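Local coordinates for hypothetical protein PH1109 (Pyrococcus horikoshii, PDB 2D59), which is of unknown function but belongs to the CoA-binding domain family and has a Rossmann-like fold, at residues L10-I15 and E138-E143. Numbering follows the deposited sequence.
Sequences LTDEDI and ERLLGE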
ATOM      1  N   LEU A  10       4.162  -8.434  13.103  1.00 25.76           N
ATOM      2  CA  LEU A  10       4.004  -9.610  12.256  1.00 21.50           C
ATOM      3  C   LEU A  10       5.348 -10.289  11.969  1.00 19.87           C
ATOM      4  O   LEU A  10       6.406  -9.658  12.027  1.00 24.99           O
ATOM      5  CB  LEU A  10       3.327  -9.206  10.941  1.00 23.16           C
ATOM      6  CG  LEU A  10       2.020  -8.416  11.073  1.00 25.60           C
ATOM      7  CD1 LEU A  10       1.531  -8.007   9.693  1.00 25.85           C
ATOM      8  CD2 LEU A  10       0.963  -9.259  11.785  1.00 27.68           C
ATOM      9  N   THR A  11       5.296 -11.579  11.654  1.00 21.66           N
ATOM     10  CA  THR A  11       6.493 -12.362  11.360  1.00 23.20           C
ATOM     11  C   THR A  11       6.774 -12.364   9.863  1.00 21.89           C
ATOM     12  O   THR A  11       5.933 -11.938   9.068  1.00 23.53           O
ATOM     13  CB  THR A  11       6.317 -13.826  11.796  1.00 25.32           C
ATOM     14  OG1 THR A  11       5.309 -14.444  10.985  1.00 26.81           O
ATOM     15  CG2 THR A  11       5.898 -13.900  13.257  1.00 25.16           C
ATOM     16  N   ASP A  12       7.950 -12.842   9.470  1.00 20.96           N
ATOM     17  CA  ASP A  12       8.275 -12.895   8.053  1.00 21.40           C
ATOM     18  C   ASP A  12       7.259 -13.779   7.339  1.00 23.70           C
ATOM     19  O   ASP A  12       6.937 -13.554   6.175  1.00 22.25           O
ATOM     20  CB  ASP A  12       9.687 -13.445   7.834  1.00 20.22           C
ATOM     21  CG  ASP A  12      10.761 -12.416   8.120  1.00 23.33           C
ATOM     22  OD1 ASP A  12      11.954 -12.740   7.953  1.00 26.45           O
ATOM     23  OD2 ASP A  12      10.410 -11.283   8.509  1.00 24.70           O
ATOM     24  N   GLU A  13       6.750 -14.780   8.051  1.00 25.87           N
ATOM     25  CA  GLU A  13       5.768 -15.701   7.491  1.00 27.43           C
ATOM     26  C   GLU A  13       4.459 -14.969   7.200  1.00 24.94           C
ATOM     27  O   GLU A  13       3.825 -15.194   6.167  1.00 23.44           O
ATOM     28  CB  GLU A  13       5.503 -16.847   8.474  1.00 28.73           C
ATOM     29  CG  GLU A  13       5.224 -18.178   7.804  1.00 44.55           C
ATOM     30  CD  GLU A  13       6.485 -18.821   7.254  1.00 51.96           C
ATOM     31  OE1 GLU A  13       7.241 -18.133   6.538  1.00 55.30           O
ATOM     32  OE2 GLU A  13       6.720 -20.016   7.534  1.00 51.65           O
ATOM     33  N   ASP A  14       4.057 -14.099   8.123  1.00 21.83           N
ATOM     34  CA  ASP A  14       2.828 -13.327   7.962  1.00 22.13           C
ATOM     35  C   ASP A  14       2.922 -12.413   6.752  1.00 22.65           C
ATOM     36  O   ASP A  14       2.001 -12.341   5.940  1.00 23.63           O
ATOM     37  CB  ASP A  14       2.553 -12.462   9.195  1.00 23.62           C
ATOM     38  CG  ASP A  14       2.292 -13.279  10.446  1.00 29.57           C
ATOM     39  OD1 ASP A  14       1.579 -14.300  10.359  1.00 27.54           O
ATOM     40  OD2 ASP A  14       2.787 -12.886  11.522  1.00 28.52           O
ATOM     41  N   ILE A  15       4.044 -11.707   6.639  1.00 23.41           N
ATOM     42  CA  ILE A  15       4.241 -10.778   5.528  1.00 22.97           C
ATOM     43  C   ILE A  15       4.254 -11.530   4.212  1.00 22.44           C
ATOM     44  O   ILE A  15       3.643 -11.100   3.231  1.00 22.16           O
ATOM     45  CB  ILE A  15       5.555  -9.967   5.689  1.00 24.16           C
ATOM     46  CG1 ILE A  15       5.399  -8.980   6.844  1.00 27.53           C
ATOM     47  CG2 ILE A  15       5.858  -9.166   4.432  1.00 23.17           C
ATOM     48  CD1 ILE A  15       4.931  -9.592   8.118  1.00 39.46           C
ATOM     49  N   GLU A 138      11.182  -8.757  -2.254  1.00 18.51           N
ATOM     50  CA  GLU A 138      12.512  -9.183  -2.663  1.00 20.17           C
ATOM     51  C   GLU A 138      13.176 -10.130  -1.669  1.00 22.68           C
ATOM     52  O   GLU A 138      13.686 -11.183  -2.055  1.00 23.50           O
ATOM     53  CB  GLU A 138      13.422  -7.966  -2.866  1.00 22.38           C
ATOM     54  CG  GLU A 138      13.181  -7.212  -4.161  1.00 32.22           C
ATOM     55  CD  GLU A 138      14.061  -5.980  -4.288  1.00 39.28           C
ATOM     56  OE1 GLU A 138      14.130  -5.408  -5.396  1.00 43.64           O
ATOM     57  OE2 GLU A 138      14.678  -5.581  -3.278  1.00 46.10           O
ATOM     58  N   ARG A 139      13.169  -9.762  -0.391  1.00 21.00           N
ATOM     59  CA  ARG A 139      13.825 -10.590   0.617  1.00 19.62           C
ATOM     60  C   ARG A 139      13.053 -11.825   1.070  1.00 24.85           C
ATOM     61  O   ARG A 139      13.655 -12.807   1.504  1.00 24.83           O
ATOM     62  CB  ARG A 139      14.194  -9.739   1.839  1.00 23.87           C
ATOM     63  CG  ARG A 139      13.046  -9.434   2.775  1.00 22.85           C
ATOM     64  CD  ARG A 139      13.490  -8.534   3.930  1.00 28.93           C
ATOM     65  NE  ARG A 139      12.419  -8.378   4.909  1.00 27.22           N
ATOM     66  CZ  ARG A 139      12.109  -9.284   5.832  1.00 19.51           C
ATOM     67  NH1 ARG A 139      11.106  -9.061   6.671  1.00 24.04           N
ATOM     68  NH2 ARG A 139      12.821 -10.399   5.939  1.00 29.25           N
ATOM     69  N   LEU A 140      11.729 -11.794   0.959  1.00 21.06           N
ATOM     70  CA  LEU A 140      10.923 -12.931   1.395  1.00 22.49           C
ATOM     71  C   LEU A 140      10.510 -13.890   0.288  1.00 22.88           C
ATOM     72  O   LEU A 140      10.339 -15.087   0.535  1.00 24.43           O
ATOM     73  CB  LEU A 140       9.672 -12.439   2.123  1.00 20.39           C
ATOM     74  CG  LEU A 140       9.920 -11.639   3.405  1.00 22.35           C
ATOM     75  CD1 LEU A 140       8.607 -11.054   3.909  1.00 20.79           C
ATOM     76  CD2 LEU A 140      10.545 -12.539   4.459  1.00 27.67           C
ATOM     77  N   LEU A 141      10.351 -13.379  -0.928  1.00 22.00           N
ATOM     78  CA  LEU A 141       9.930 -14.215  -2.047  1.00 21.76           C
ATOM     79  C   LEU A 141      10.904 -14.209  -3.224  1.00 27.97           C
ATOM     80  O   LEU A 141      10.771 -15.012  -4.150  1.00 28.70           O
ATOM     81  CB  LEU A 141       8.544 -13.770  -2.521  1.00 20.03           C
ATOM     82  CG  LEU A 141       7.397 -13.887  -1.507  1.00 19.69           C
ATOM     83  CD1 LEU A 141       6.168 -13.149  -2.012  1.00 27.78           C
ATOM     84  CD2 LEU A 141       7.079 -15.361  -1.271  1.00 22.27           C
ATOM     85  N   GLY A 142      11.879 -13.306  -3.185  1.00 25.74           N
ATOM     86  CA  GLY A 142      12.853 -13.213  -4.258  1.00 29.39           C
ATOM     87  C   GLY A 142      13.962 -14.244  -4.163  1.00 32.30           C
ATOM     88  O   GLY A 142      13.982 -15.066  -3.248  1.00 33.64           O
ATOM     89  N   GLU A 143      14.891 -14.197  -5.114  1.00 34.95           N
ATOM     90  CA  GLU A 143      16.010 -15.132  -5.148  1.00 34.20           C
ATOM     91  C   GLU A 143      17.234 -14.621  -4.388  1.00 37.99           C
ATOM     92  O   GLU A 143      17.229 -13.507  -3.861  1.00 36.38           O
ATOM     93  CB  GLU A 143      16.388 -15.432  -6.602  1.00 39.32           C
ATOM     94  CG  GLU A 143      15.282 -16.114  -7.393  1.00 43.42           C
ATOM     95  CD  GLU A 143      15.618 -16.259  -8.865  1.00 48.80           C
ATOM     96  OE1 GLU A 143      16.690 -16.818  -9.181  1.00 48.13           O
ATOM     97  OE2 GLU A 143      14.807 -15.818  -9.706  1.00 47.45           O
TER
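Two helices far apart in sequence, the opening turn of helix 12-21 and the C-terminal part of helix 133-141, meet here on the periphery of the Rossmann-like fold through D12 and I15 on one side and R139 and L140 on the other. The polar part is a two-pronged, end-on salt bridge: R139 NH1 donates to D12 OD2 at 3.0 Å and R139 NH2 to D12 OD1 at 3.2 Å, both nearly straight. Both oxygens lie close to the guanidinium plane, yet the nitrogens reach them from above the carboxylate plane, because the two flat groups are turned 60° apart. CG of R139 sits between its backbone N and carbonyl carbon (chi1 78°), and from there the chain runs extended to NE, carrying the guanidinium to D12. One guanidinium face is covered by L140 CG, 4.0 Å above its centre. L140 also spreads its two methyls over helix 12-21: CD2 lies 3.6 Å from D12 CB, while CD1 presses against I15 CG2 at 3.4 Å, tighter than an ordinary carbon contact. T11, the N-cap residue, and D14 form a capping box around the first turn of the helix, which carries D12, with D14 N donating to T11 OG1 (3.1 Å) and T11 N to D14 OD2 (2.8 Å). R139 NE is paired with E136, and L140 O accepts from R16 NE. The R139 guanidinium is thus held between two carboxylates, with L140 against one face, which should limit its rotation and probably favours its charged form.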